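SGNH hydrolase-type esterase domain-containing protein (Slackia heliotrinireducens DSM 20476, PDB 4S1P) is a putative SGNH hydrolase that probably cleaves ester bonds, although its natural substrate is not established. Local coordinates at residues 100-105 with 142-147; 5-10 with 62-67; 12-17 with 31-36. All blocks are in the same frame, centred on the assembly; numbering follows the deposited sequence.

All three contacts reach one parallel sheet of order 29-35, 4-10, 66-69, 100-105, 144-147. Contact 1 pairs its last two strands, and contact 2 joins strand 4-10 to the entry of strand 66-69. Both are partly buried, and backbone hydrogen bonds hold them. Contact 2 adds charge and an aromatic ring at the start of its strands. Contact 3 is a surface contact between the other outermost strand and helix 12-15, made by a few methyl groups. A probable hydrogen bond from Val102 N to Val67 O connects contacts 1 and 2. The salt bridge of Glu62 with Arg32 connects contacts 2 and 3, and a hydrogen bond of Tyr104 OH with Leu13 O connects contacts 1 and 3.

Contact 1: 100-105 with 142-147; sequences QPVIYG and GALLAD
Pro101 O is gripped by two donors. Leu144 N donates to Pro101 O across the strands at 3.0 Å, tilted from the carbonyl plane. Gln100 NE2 donates to Pro101 O from the same strand at 2.9 Å, in the carbonyl plane and on a lone pair. Gln100 NE2 also donates to Gly142 O at 3.1 Å. Both acceptors lie close to the plane of the Gln100 amide, so the two bonds fix its rotation. The Gln100 chain gets there by a bend at chi2 (65°), and its CG and CD cross the Leu144 side chain at about a right angle.

Further on the strands run parallel. Ile103 N donates to Leu144 O at 2.7 Å, almost straight onto the oxygen. Ala146 N donates to Ile103 O, and Gly105 N to Ala146 O. The side chains of Ile103 and Leu145 share one face of the sheet. Ile103 CG2 meets Leu145 CD1 at 3.5 Å, a tight pair, while Ile103 CG1 lies 3.9 Å from Ala143 CB. Helix 123-141 packs on this face through Phe134. Val102, Leu144 and Ala146 face the other way, where Leu180 and Thr183 of helix 170-184 touch Ala146. This is the edge of the three-layer alpha/beta/alpha fold of SGNH hydrolases. The glutamine amide thus extends the hydrogen-bonded ladder back into the turn that follows helix 123-141.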
ATOM      1  N   GLN A 100      12.455   8.224   0.455  1.00 14.23           N
ATOM      2  CA  GLN A 100      12.573   6.781   0.412  1.00 15.54           C
ATOM      3  C   GLN A 100      11.210   6.129   0.073  1.00 15.20           C
ATOM      4  O   GLN A 100      10.251   6.317   0.808  1.00 13.87           O
ATOM      5  CB  GLN A 100      13.057   6.248   1.758  1.00 15.87           C
ATOM      6  CG  GLN A 100      13.062   4.739   1.838  1.00 18.87           C
ATOM      7  CD  GLN A 100      14.029   4.049   0.897  1.00 21.39           C
ATOM      8  OE1 GLN A 100      15.238   4.313   0.933  1.00 25.11           O
ATOM      9  NE2 GLN A 100      13.519   3.125   0.073  1.00 19.46           N
ATOM     10  N   PRO A 101      11.126   5.392  -1.037  1.00 13.50           N
ATOM     11  CA  PRO A 101       9.872   4.701  -1.343  1.00 12.73           C
ATOM     12  C   PRO A 101       9.650   3.506  -0.419  1.00 12.89           C
ATOM     13  O   PRO A 101      10.594   2.824  -0.015  1.00 13.24           O
ATOM     14  CB  PRO A 101      10.038   4.279  -2.801  1.00 13.55           C
ATOM     15  CG  PRO A 101      11.503   4.284  -3.060  1.00 15.08           C
ATOM     16  CD  PRO A 101      12.117   5.289  -2.125  1.00 13.83           C
ATOM     17  N   VAL A 102       8.373   3.276  -0.102  1.00 12.31           N
ATOM     18  CA  VAL A 102       7.944   2.198   0.787  1.00 12.48           C
ATOM     19  C   VAL A 102       6.764   1.494   0.137  1.00 12.48           C
ATOM     20  O   VAL A 102       5.806   2.161  -0.238  1.00 12.07           O
ATOM     21  CB  VAL A 102       7.524   2.748   2.176  1.00 13.05           C
ATOM     22  CG1 VAL A 102       6.985   1.660   3.079  1.00 15.27           C
ATOM     23  CG2 VAL A 102       8.698   3.456   2.844  1.00 13.92           C
ATOM     24  N   ILE A 103       6.832   0.171   0.022  1.00 12.02           N
ATOM     25  CA  ILE A 103       5.713  -0.585  -0.460  1.00 11.50           C
ATOM     26  C   ILE A 103       4.835  -0.974   0.734  1.00 12.07           C
ATOM     27  O   ILE A 103       5.315  -1.611   1.677  1.00 12.17           O
ATOM     28  CB  ILE A 103       6.168  -1.856  -1.200  1.00 11.91           C
ATOM     29  CG1 ILE A 103       6.866  -1.476  -2.513  1.00 12.61           C
ATOM     30  CG2 ILE A 103       5.003  -2.820  -1.424  1.00 13.52           C
ATOM     31  CD1 ILE A 103       7.721  -2.587  -3.053  1.00 16.98           C
ATOM     32  N   TYR A 104       3.553  -0.612   0.684  1.00 11.86           N
ATOM     33  CA  TYR A 104       2.564  -1.090   1.667  1.00 12.62           C
ATOM     34  C   TYR A 104       2.115  -2.443   1.091  1.00 12.79           C
ATOM     35  O   TYR A 104       1.259  -2.509   0.194  1.00 13.05           O
ATOM     36  CB  TYR A 104       1.463  -0.064   1.804  1.00 12.49           C
ATOM     37  CG  TYR A 104       0.233  -0.429   2.652  1.00 12.55           C
ATOM     38  CD1 TYR A 104       0.095  -1.642   3.336  1.00 13.43           C
ATOM     39  CD2 TYR A 104      -0.788   0.475   2.758  1.00 13.08           C
ATOM     40  CE1 TYR A 104      -1.086  -1.944   4.040  1.00 12.28           C
ATOM     41  CE2 TYR A 104      -1.952   0.199   3.438  1.00 13.22           C
ATOM     42  CZ  TYR A 104      -2.100  -1.004   4.097  1.00 12.73           C
ATOM     43  OH  TYR A 104      -3.271  -1.297   4.751  1.00 14.40           O
ATOM     44  N   GLY A 105       2.764  -3.514   1.551  1.00 11.92           N
ATOM     45  CA  GLY A 105       2.438  -4.849   1.061  1.00 12.99           C
ATOM     46  C   GLY A 105       1.130  -5.258   1.732  1.00 15.47           C
ATOM     47  O   GLY A 105       1.022  -5.264   2.948  1.00 21.22           O
ATOM     48  N   GLY A 142      14.324  -0.864  -4.968  1.00 20.83           N
ATOM     49  CA  GLY A 142      14.962  -0.437  -3.740  1.00 23.24           C
ATOM     50  C   GLY A 142      14.013   0.122  -2.716  1.00 22.56           C
ATOM     51  O   GLY A 142      14.437   0.777  -1.773  1.00 28.70           O
ATOM     52  N   ALA A 143      12.735  -0.148  -2.868  1.00 18.23           N
ATOM     53  CA  ALA A 143      11.753   0.310  -1.880  1.00 15.50           C
ATOM     54  C   ALA A 143      11.788  -0.582  -0.652  1.00 15.40           C
ATOM     55  O   ALA A 143      12.028  -1.792  -0.755  1.00 19.97           O
ATOM     56  CB  ALA A 143      10.366   0.319  -2.506  1.00 15.14           C
ATOM     57  N   LEU A 144      11.525   0.006   0.509  1.00 15.52           N
ATOM     58  CA  LEU A 144      11.379  -0.767   1.697  1.00 13.80           C
ATOM     59  C   LEU A 144      10.019  -1.471   1.642  1.00 13.91           C
ATOM     60  O   LEU A 144       9.056  -0.905   1.203  1.00 17.64           O
ATOM     61  CB  LEU A 144      11.383   0.145   2.921  1.00 15.28           C
ATOM     62  CG  LEU A 144      12.605   1.014   3.093  1.00 20.38           C
ATOM     63  CD1 LEU A 144      12.429   1.874   4.341  1.00 21.97           C
ATOM     64  CD2 LEU A 144      13.838   0.108   3.175  1.00 26.02           C
ATOM     65  N   LEU A 145       9.945  -2.705   2.085  1.00 14.21           N
ATOM     66  CA  LEU A 145       8.687  -3.451   2.087  1.00 12.98           C
ATOM     67  C   LEU A 145       8.111  -3.496   3.480  1.00 14.67           C
ATOM     68  O   LEU A 145       8.736  -4.053   4.391  1.00 16.20           O
ATOM     69  CB  LEU A 145       8.871  -4.879   1.577  1.00 14.72           C
ATOM     70  CG  LEU A 145       7.602  -5.727   1.587  1.00 15.68           C
ATOM     71  CD1 LEU A 145       6.497  -5.148   0.717  1.00 15.73           C
ATOM     72  CD2 LEU A 145       7.905  -7.147   1.132  1.00 15.90           C
ATOM     73  N   ALA A 146       6.910  -2.945   3.625  1.00 12.46           N
ATOM     74  CA  ALA A 146       6.106  -3.141   4.832  1.00 14.04           C
ATOM     75  C   ALA A 146       5.197  -4.338   4.552  1.00 13.46           C
ATOM     76  O   ALA A 146       4.198  -4.183   3.848  1.00 13.01           O
ATOM     77  CB  ALA A 146       5.323  -1.876   5.130  1.00 15.71           C
ATOM     78  N   ASP A 147       5.604  -5.526   5.029  1.00 13.71           N
ATOM     79  CA  ASP A 147       4.951  -6.771   4.684  1.00 13.71           C
ATOM     80  C   ASP A 147       3.821  -7.010   5.653  1.00 15.13           C
ATOM     81  O   ASP A 147       4.003  -7.639   6.680  1.00 17.54           O
ATOM     82  CB  ASP A 147       5.986  -7.888   4.706  1.00 14.65           C
ATOM     83  CG  ASP A 147       5.450  -9.242   4.267  1.00 17.85           C
ATOM     84  OD1 ASP A 147       4.222  -9.379   4.111  1.00 21.54           O
ATOM     85  OD2 ASP A 147       6.254 -10.188   4.089  1.00 18.72           O
TER

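Contact 2: 5-10 with 62-67; sequences RILMLG and EAWDFV
Arg5 holds its guanidinium tilted over one face of the Trp64 ring, NH2 closest, and Leu7 CB covers the opposite face. Arg5 CZ sits 4.1 Å from the centroid of the Trp64 six-membered ring, a cation-pi contact with the two planes 38° apart. A bend at chi3 (76°) turns the arginine chain back over the indole. Arg5 NH2 donates to Ala63 O at 2.8 Å, with the oxygen near the guanidinium plane. Arg5 NH1 forms a salt bridge to Glu62 OE1 at 3.0 Å, tilted from that plane. Glu30 takes NE in a further salt bridge, and Arg32 binds the other oxygen of Glu62.

Strands 4-10 and 66-69 are neighbours in the parallel sheet of the SGNH fold, and the ring stands where their pairing begins. Leu7 CB makes a CH-pi contact with the Trp64 six-membered ring, 3.8 Å from Trp64 CE3. Trp64 NE1 is bonded to Ala58 O of helix 50-61, which helps hold the indole in place. Next to the ring the backbones join. Leu7 N donates to Phe66 O at 3.0 Å, and Asp65 N to Arg5 O at 2.8 Å. Asp65 OD2 accepts from Arg5 N at 2.9 Å, through its anti lone pair.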
ATOM      1  N   ARG A   5       7.973  13.590   7.404  1.00 14.32           N
ATOM      2  CA  ARG A   5       6.852  13.819   6.489  1.00 14.41           C
ATOM      3  C   ARG A   5       6.708  12.605   5.584  1.00 12.87           C
ATOM      4  O   ARG A   5       7.659  12.181   4.925  1.00 13.97           O
ATOM      5  CB  ARG A   5       7.030  15.102   5.667  1.00 14.27           C
ATOM      6  CG  ARG A   5       7.279  16.340   6.549  1.00 15.73           C
ATOM      7  CD  ARG A   5       7.189  17.655   5.740  1.00 16.10           C
ATOM      8  NE  ARG A   5       5.782  17.992   5.467  1.00 18.85           N
ATOM      9  CZ  ARG A   5       5.186  17.979   4.270  1.00 17.83           C
ATOM     10  NH1 ARG A   5       3.900  18.251   4.208  1.00 22.17           N
ATOM     11  NH2 ARG A   5       5.839  17.703   3.151  1.00 17.69           N
ATOM     12  N   ILE A   6       5.478  12.123   5.513  1.00 13.94           N
ATOM     13  CA  ILE A   6       5.149  10.873   4.795  1.00 11.43           C
ATOM     14  C   ILE A   6       4.010  11.163   3.818  1.00 12.44           C
ATOM     15  O   ILE A   6       2.978  11.713   4.205  1.00 12.69           O
ATOM     16  CB  ILE A   6       4.694   9.760   5.769  1.00 12.27           C
ATOM     17  CG1 ILE A   6       5.778   9.485   6.814  1.00 13.43           C
ATOM     18  CG2 ILE A   6       4.330   8.496   5.008  1.00 14.56           C
ATOM     19  CD1 ILE A   6       5.289   8.639   7.973  1.00 15.49           C
ATOM     20  N   LEU A   7       4.201  10.814   2.547  1.00 11.55           N
ATOM     21  CA  LEU A   7       3.151  10.887   1.522  1.00 11.88           C
ATOM     22  C   LEU A   7       2.670   9.476   1.248  1.00 11.02           C
ATOM     23  O   LEU A   7       3.485   8.609   0.964  1.00 12.25           O
ATOM     24  CB  LEU A   7       3.720  11.481   0.244  1.00 11.55           C
ATOM     25  CG  LEU A   7       2.772  11.584  -0.938  1.00 11.77           C
ATOM     26  CD1 LEU A   7       1.546  12.428  -0.636  1.00 14.28           C
ATOM     27  CD2 LEU A   7       3.554  12.118  -2.149  1.00 13.27           C
HETATM   28  N   MSE A   8       1.370   9.251   1.365  1.00 11.27           N
HETATM   29  CA  MSE A   8       0.796   7.933   1.141  1.00 10.61           C
HETATM   30  C   MSE A   8      -0.105   7.953  -0.070  1.00 10.46           C
HETATM   31  O   MSE A   8      -0.939   8.853  -0.227  1.00 12.70           O
HETATM   32  CB  MSE A   8      -0.063   7.503   2.332  1.00 10.95           C
HETATM   33  CG  MSE A   8       0.715   7.562   3.642  1.00 11.78           C
HETATM   34 SE   MSE A   8      -0.347   6.736   5.095  0.65 13.27          SE
HETATM   35  CE  MSE A   8       0.064   4.875   4.723  1.00 15.60           C
ATOM     36  N   LEU A   9       0.124   7.002  -0.963  1.00 10.48           N
ATOM     37  CA  LEU A   9      -0.659   6.851  -2.158  1.00 11.27           C
ATOM     38  C   LEU A   9      -1.424   5.535  -2.055  1.00 12.11           C
ATOM     39  O   LEU A   9      -0.812   4.477  -1.842  1.00 12.58           O
ATOM     40  CB  LEU A   9       0.279   6.797  -3.384  1.00 11.08           C
ATOM     41  CG  LEU A   9       1.438   7.804  -3.422  1.00 11.66           C
ATOM     42  CD1 LEU A   9       2.289   7.573  -4.686  1.00 12.91           C
ATOM     43  CD2 LEU A   9       0.923   9.229  -3.311  1.00 12.95           C
ATOM     44  N   GLY A  10      -2.742   5.565  -2.195  1.00 11.41           N
ATOM     45  CA  GLY A  10      -3.517   4.331  -2.011  1.00 12.09           C
ATOM     46  C   GLY A  10      -5.003   4.483  -2.195  1.00 12.74           C
ATOM     47  O   GLY A  10      -5.468   5.405  -2.880  1.00 12.75           O
ATOM     48  N   GLU A  62       6.941  20.039  -2.181  1.00 15.26           N
ATOM     49  CA  GLU A  62       7.080  19.751  -0.758  1.00 14.64           C
ATOM     50  C   GLU A  62       8.203  18.742  -0.533  1.00 13.34           C
ATOM     51  O   GLU A  62       8.694  18.098  -1.470  1.00 15.43           O
ATOM     52  CB  GLU A  62       5.750  19.267  -0.145  1.00 14.73           C
ATOM     53  CG  GLU A  62       4.590  20.191  -0.388  1.00 17.22           C
ATOM     54  CD  GLU A  62       3.352  19.750   0.319  1.00 19.16           C
ATOM     55  OE1 GLU A  62       3.362  19.607   1.542  1.00 18.50           O
ATOM     56  OE2 GLU A  62       2.375  19.508  -0.374  1.00 20.93           O
ATOM     57  N   ALA A  63       8.631  18.640   0.714  1.00 14.43           N
ATOM     58  CA  ALA A  63       9.714  17.752   1.099  1.00 15.15           C
ATOM     59  C   ALA A  63       9.168  16.554   1.829  1.00 13.15           C
ATOM     60  O   ALA A  63       8.381  16.704   2.753  1.00 15.81           O
ATOM     61  CB  ALA A  63      10.658  18.497   1.995  1.00 15.62           C
ATOM     62  N   TRP A  64       9.621  15.371   1.432  1.00 13.01           N
ATOM     63  CA  TRP A  64       9.139  14.104   2.012  1.00 12.44           C
ATOM     64  C   TRP A  64      10.276  13.222   2.454  1.00 12.79           C
ATOM     65  O   TRP A  64      11.266  13.042   1.707  1.00 14.26           O
ATOM     66  CB  TRP A  64       8.253  13.357   0.988  1.00 12.63           C
ATOM     67  CG  TRP A  64       7.172  14.209   0.433  1.00 12.88           C
ATOM     68  CD1 TRP A  64       7.189  14.889  -0.734  1.00 14.22           C
ATOM     69  CD2 TRP A  64       5.928  14.560   1.072  1.00 13.02           C
ATOM     70  NE1 TRP A  64       6.048  15.633  -0.872  1.00 13.59           N
ATOM     71  CE2 TRP A  64       5.276  15.482   0.248  1.00 12.06           C
ATOM     72  CE3 TRP A  64       5.323  14.211   2.300  1.00 11.82           C
ATOM     73  CZ2 TRP A  64       4.029  16.030   0.587  1.00 13.36           C
ATOM     74  CZ3 TRP A  64       4.119  14.757   2.632  1.00 14.46           C
ATOM     75  CH2 TRP A  64       3.468  15.662   1.778  1.00 14.57           C
ATOM     76  N   ASP A  65      10.063  12.537   3.587  1.00 13.34           N
ATOM     77  CA  ASP A  65      10.987  11.474   4.009  1.00 13.42           C
ATOM     78  C   ASP A  65      10.693  10.142   3.359  1.00 12.94           C
ATOM     79  O   ASP A  65      11.593   9.380   3.032  1.00 13.75           O
ATOM     80  CB  ASP A  65      10.968  11.341   5.515  1.00 14.95           C
ATOM     81  CG  ASP A  65      11.487  12.603   6.193  1.00 17.74           C
ATOM     82  OD1 ASP A  65      12.712  12.776   6.214  1.00 23.54           O
ATOM     83  OD2 ASP A  65      10.710  13.464   6.603  1.00 17.87           O
ATOM     84  N   PHE A  66       9.407   9.846   3.212  1.00 12.37           N
ATOM     85  CA  PHE A  66       8.954   8.593   2.664  1.00 12.66           C
ATOM     86  C   PHE A  66       7.769   8.805   1.756  1.00 11.84           C
ATOM     87  O   PHE A  66       6.964   9.692   1.995  1.00 12.34           O
ATOM     88  CB  PHE A  66       8.510   7.648   3.792  1.00 12.81           C
ATOM     89  CG  PHE A  66       9.612   7.254   4.744  1.00 13.72           C
ATOM     90  CD1 PHE A  66      10.525   6.280   4.396  1.00 13.88           C
ATOM     91  CD2 PHE A  66       9.738   7.868   5.963  1.00 14.94           C
ATOM     92  CE1 PHE A  66      11.550   5.902   5.253  1.00 15.60           C
ATOM     93  CE2 PHE A  66      10.732   7.488   6.831  1.00 16.96           C
ATOM     94  CZ  PHE A  66      11.660   6.517   6.476  1.00 18.14           C
ATOM     95  N   VAL A  67       7.665   7.951   0.741  1.00 11.48           N
ATOM     96  CA  VAL A  67       6.483   7.867  -0.106  1.00 11.06           C
ATOM     97  C   VAL A  67       5.991   6.427  -0.039  1.00 11.66           C
ATOM     98  O   VAL A  67       6.717   5.505  -0.415  1.00 13.09           O
ATOM     99  CB  VAL A  67       6.745   8.254  -1.555  1.00 11.83           C
ATOM    100  CG1 VAL A  67       5.479   8.094  -2.391  1.00 12.37           C
ATOM    101  CG2 VAL A  67       7.258   9.694  -1.636  1.00 12.29           C
TER

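Contact 3: 12-17 with 31-36; sequences SLTTAN and VRVHAR
Thr15 CG2 touches both Val33 CG1 and Ala35 CB, so one methyl group makes the two closest approaches of this contact. It joins helix 12-15, just after strand 4-10, to strand 29-35, one of the two outermost strands of the parallel SGNH sheet. Ser12 opens the helix. Its geometry with His167 and Asp164 is consistent with the Ser-His-Asp triad of the family. Its backbone N is hydrogen-bonded to a bound unknown ligand, probably from the crystallisation liquor.

The torsions decide which branch of each side chain meets the strand. In Thr15, chi1 of 56° sets CG2 anti to the carbonyl carbon, and that methyl touches the strand. OG1 lies between the backbone N and the carbonyl carbon, and makes a weak hydrogen bond to Asn11 O. Val33 presents CG1, placed anti to its own N by chi1 of -179°. The Thr15 and Val33 side chains meet at a slant, with 3.8 Å between Thr15 CG2 and Val33 CG1. Thr14 also points toward the strand. Thr14 CG2 comes to 4.4 Å from Val33 CG1, a looser approach, while its OG1 is bonded to Gln70 OE1. Pro20 of helix 19-27 packs against both Thr14 and Val33. The nearest pair across the contact is Thr15 CG2 and Ala35 CB, at 3.7 Å.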
ATOM      1  N   SER A  12      -8.946   2.660  -0.167  1.00 13.57           N
ATOM      2  CA  SER A  12      -9.499   2.433   1.165  1.00 15.46           C
ATOM      3  C   SER A  12      -8.658   1.488   2.032  1.00 15.46           C
ATOM      4  O   SER A  12      -8.768   1.540   3.255  1.00 17.20           O
ATOM      5  CB  SER A  12     -10.964   1.973   1.093  1.00 20.39           C
ATOM      6  OG  SER A  12     -11.012   0.626   0.772  1.00 26.79           O
ATOM      7  N   LEU A  13      -7.767   0.659   1.456  1.00 13.51           N
ATOM      8  CA  LEU A  13      -6.905  -0.147   2.340  1.00 14.07           C
ATOM      9  C   LEU A  13      -5.937   0.727   3.137  1.00 13.58           C
ATOM     10  O   LEU A  13      -5.459   0.339   4.226  1.00 15.18           O
ATOM     11  CB  LEU A  13      -6.165  -1.244   1.576  1.00 14.65           C
ATOM     12  CG  LEU A  13      -6.957  -2.529   1.280  1.00 17.75           C
ATOM     13  CD1 LEU A  13      -8.129  -2.300   0.360  1.00 20.05           C
ATOM     14  CD2 LEU A  13      -6.016  -3.592   0.767  1.00 17.03           C
ATOM     15  N   THR A  14      -5.656   1.911   2.607  1.00 12.77           N
ATOM     16  CA  THR A  14      -4.867   2.902   3.327  1.00 12.83           C
ATOM     17  C   THR A  14      -5.735   3.756   4.246  1.00 13.55           C
ATOM     18  O   THR A  14      -5.364   3.967   5.389  1.00 15.39           O
ATOM     19  CB  THR A  14      -4.118   3.808   2.326  1.00 12.31           C
ATOM     20  OG1 THR A  14      -3.086   3.039   1.706  1.00 12.76           O
ATOM     21  CG2 THR A  14      -3.447   4.999   3.033  1.00 13.59           C
ATOM     22  N   THR A  15      -6.879   4.242   3.768  1.00 13.27           N
ATOM     23  CA  THR A  15      -7.621   5.250   4.517  1.00 14.00           C
ATOM     24  C   THR A  15      -8.551   4.654   5.557  1.00 14.79           C
ATOM     25  O   THR A  15      -8.905   5.372   6.510  1.00 17.20           O
ATOM     26  CB  THR A  15      -8.438   6.150   3.594  1.00 14.58           C
ATOM     27  OG1 THR A  15      -9.315   5.359   2.787  1.00 15.30           O
ATOM     28  CG2 THR A  15      -7.544   6.981   2.703  1.00 17.48           C
ATOM     29  N   ALA A  16      -8.918   3.382   5.413  1.00 15.39           N
ATOM     30  CA  ALA A  16      -9.896   2.794   6.349  1.00 17.27           C
ATOM     31  C   ALA A  16      -9.435   2.903   7.803  1.00 15.59           C
ATOM     32  O   ALA A  16      -8.236   2.793   8.128  1.00 15.69           O
ATOM     33  CB  ALA A  16     -10.180   1.314   5.986  1.00 18.27           C
ATOM     34  N   ASN A  17     -10.431   3.089   8.682  1.00 16.25           N
ATOM     35  CA  ASN A  17     -10.197   3.045  10.122  1.00 17.86           C
ATOM     36  C   ASN A  17      -9.179   4.043  10.635  1.00 16.97           C
ATOM     37  O   ASN A  17      -8.470   3.770  11.610  1.00 19.10           O
ATOM     38  CB  ASN A  17      -9.823   1.642  10.569  1.00 17.34           C
ATOM     39  CG  ASN A  17     -10.833   0.615  10.131  1.00 17.48           C
ATOM     40  OD1 ASN A  17     -12.018   0.737  10.466  1.00 25.41           O
ATOM     41  ND2 ASN A  17     -10.390  -0.389   9.377  1.00 20.09           N
ATOM     42  N   VAL A  31       1.474  13.311   7.913  1.00 14.72           N
ATOM     43  CA  VAL A  31       1.055  12.330   6.900  1.00 13.77           C
ATOM     44  C   VAL A  31       0.059  12.975   5.945  1.00 15.21           C
ATOM     45  O   VAL A  31      -0.963  13.516   6.355  1.00 19.76           O
ATOM     46  CB  VAL A  31       0.457  11.073   7.556  1.00 15.39           C
ATOM     47  CG1 VAL A  31      -0.052  10.091   6.506  1.00 17.40           C
ATOM     48  CG2 VAL A  31       1.502  10.413   8.421  1.00 15.20           C
ATOM     49  N   ARG A  32       0.410  12.950   4.663  1.00 12.67           N
ATOM     50  CA  ARG A  32      -0.427  13.422   3.580  1.00 12.43           C
ATOM     51  C   ARG A  32      -0.890  12.208   2.790  1.00 11.94           C
ATOM     52  O   ARG A  32      -0.076  11.324   2.498  1.00 14.06           O
ATOM     53  CB  ARG A  32       0.381  14.324   2.649  1.00 13.28           C
ATOM     54  CG  ARG A  32      -0.381  14.903   1.468  1.00 14.34           C
ATOM     55  CD  ARG A  32      -1.385  16.000   1.832  1.00 15.85           C
ATOM     56  NE  ARG A  32      -0.706  17.067   2.561  1.00 17.55           N
ATOM     57  CZ  ARG A  32       0.186  17.913   2.030  1.00 16.55           C
ATOM     58  NH1 ARG A  32       0.403  17.949   0.719  1.00 17.34           N
ATOM     59  NH2 ARG A  32       0.842  18.743   2.812  1.00 20.47           N
ATOM     60  N   VAL A  33      -2.180  12.150   2.470  1.00 11.82           N
ATOM     61  CA  VAL A  33      -2.757  10.985   1.761  1.00 12.56           C
ATOM     62  C   VAL A  33      -3.384  11.402   0.436  1.00 12.29           C
ATOM     63  O   VAL A  33      -4.168  12.360   0.401  1.00 13.07           O
ATOM     64  CB  VAL A  33      -3.844  10.335   2.628  1.00 13.91           C
ATOM     65  CG1 VAL A  33      -4.440   9.124   1.932  1.00 16.45           C
ATOM     66  CG2 VAL A  33      -3.250   9.953   3.977  1.00 14.88           C
ATOM     67  N   HIS A  34      -2.976  10.734  -0.642  1.00 12.16           N
ATOM     68  CA  HIS A  34      -3.588  10.856  -1.948  1.00 11.12           C
ATOM     69  C   HIS A  34      -4.258   9.531  -2.224  1.00 12.68           C
ATOM     70  O   HIS A  34      -3.588   8.554  -2.617  1.00 12.21           O
ATOM     71  CB  HIS A  34      -2.514  11.145  -3.006  1.00 11.13           C
ATOM     72  CG  HIS A  34      -1.850  12.471  -2.847  1.00 11.71           C
ATOM     73  ND1 HIS A  34      -0.739  12.830  -3.588  1.00 12.41           N
ATOM     74  CD2 HIS A  34      -2.086  13.497  -2.004  1.00 12.50           C
ATOM     75  CE1 HIS A  34      -0.346  14.045  -3.220  1.00 13.22           C
ATOM     76  NE2 HIS A  34      -1.134  14.462  -2.244  1.00 12.31           N
ATOM     77  N   ALA A  35      -5.569   9.478  -1.972  1.00 12.57           N
ATOM     78  CA  ALA A  35      -6.296   8.229  -2.071  1.00 12.95           C
ATOM     79  C   ALA A  35      -7.688   8.497  -2.598  1.00 14.78           C
ATOM     80  O   ALA A  35      -8.211   9.615  -2.515  1.00 18.76           O
ATOM     81  CB  ALA A  35      -6.388   7.565  -0.721  1.00 15.64           C
ATOM     82  N   ARG A  36      -8.264   7.462  -3.180  1.00 15.03           N
ATOM     83  CA  ARG A  36      -9.671   7.465  -3.542  1.00 17.51           C
ATOM     84  C   ARG A  36     -10.114   6.025  -3.541  1.00 16.80           C
ATOM     85  O   ARG A  36      -9.348   5.136  -3.893  1.00 16.21           O
ATOM     86  CB  ARG A  36      -9.904   8.025  -4.925  1.00 23.49           C
ATOM     87  CG  ARG A  36     -11.386   8.289  -5.190  1.00 28.81           C
ATOM     88  CD  ARG A  36     -11.651   8.596  -6.656  1.00 35.27           C
ATOM     89  NE  ARG A  36     -11.404   7.452  -7.538  1.00 34.44           N
ATOM     90  CZ  ARG A  36     -10.285   7.254  -8.225  1.00 23.34           C
ATOM     91  NH1 ARG A  36      -9.338   8.148  -8.156  1.00 25.65           N
ATOM     92  NH2 ARG A  36     -10.151   6.172  -8.995  1.00 28.56           N
TER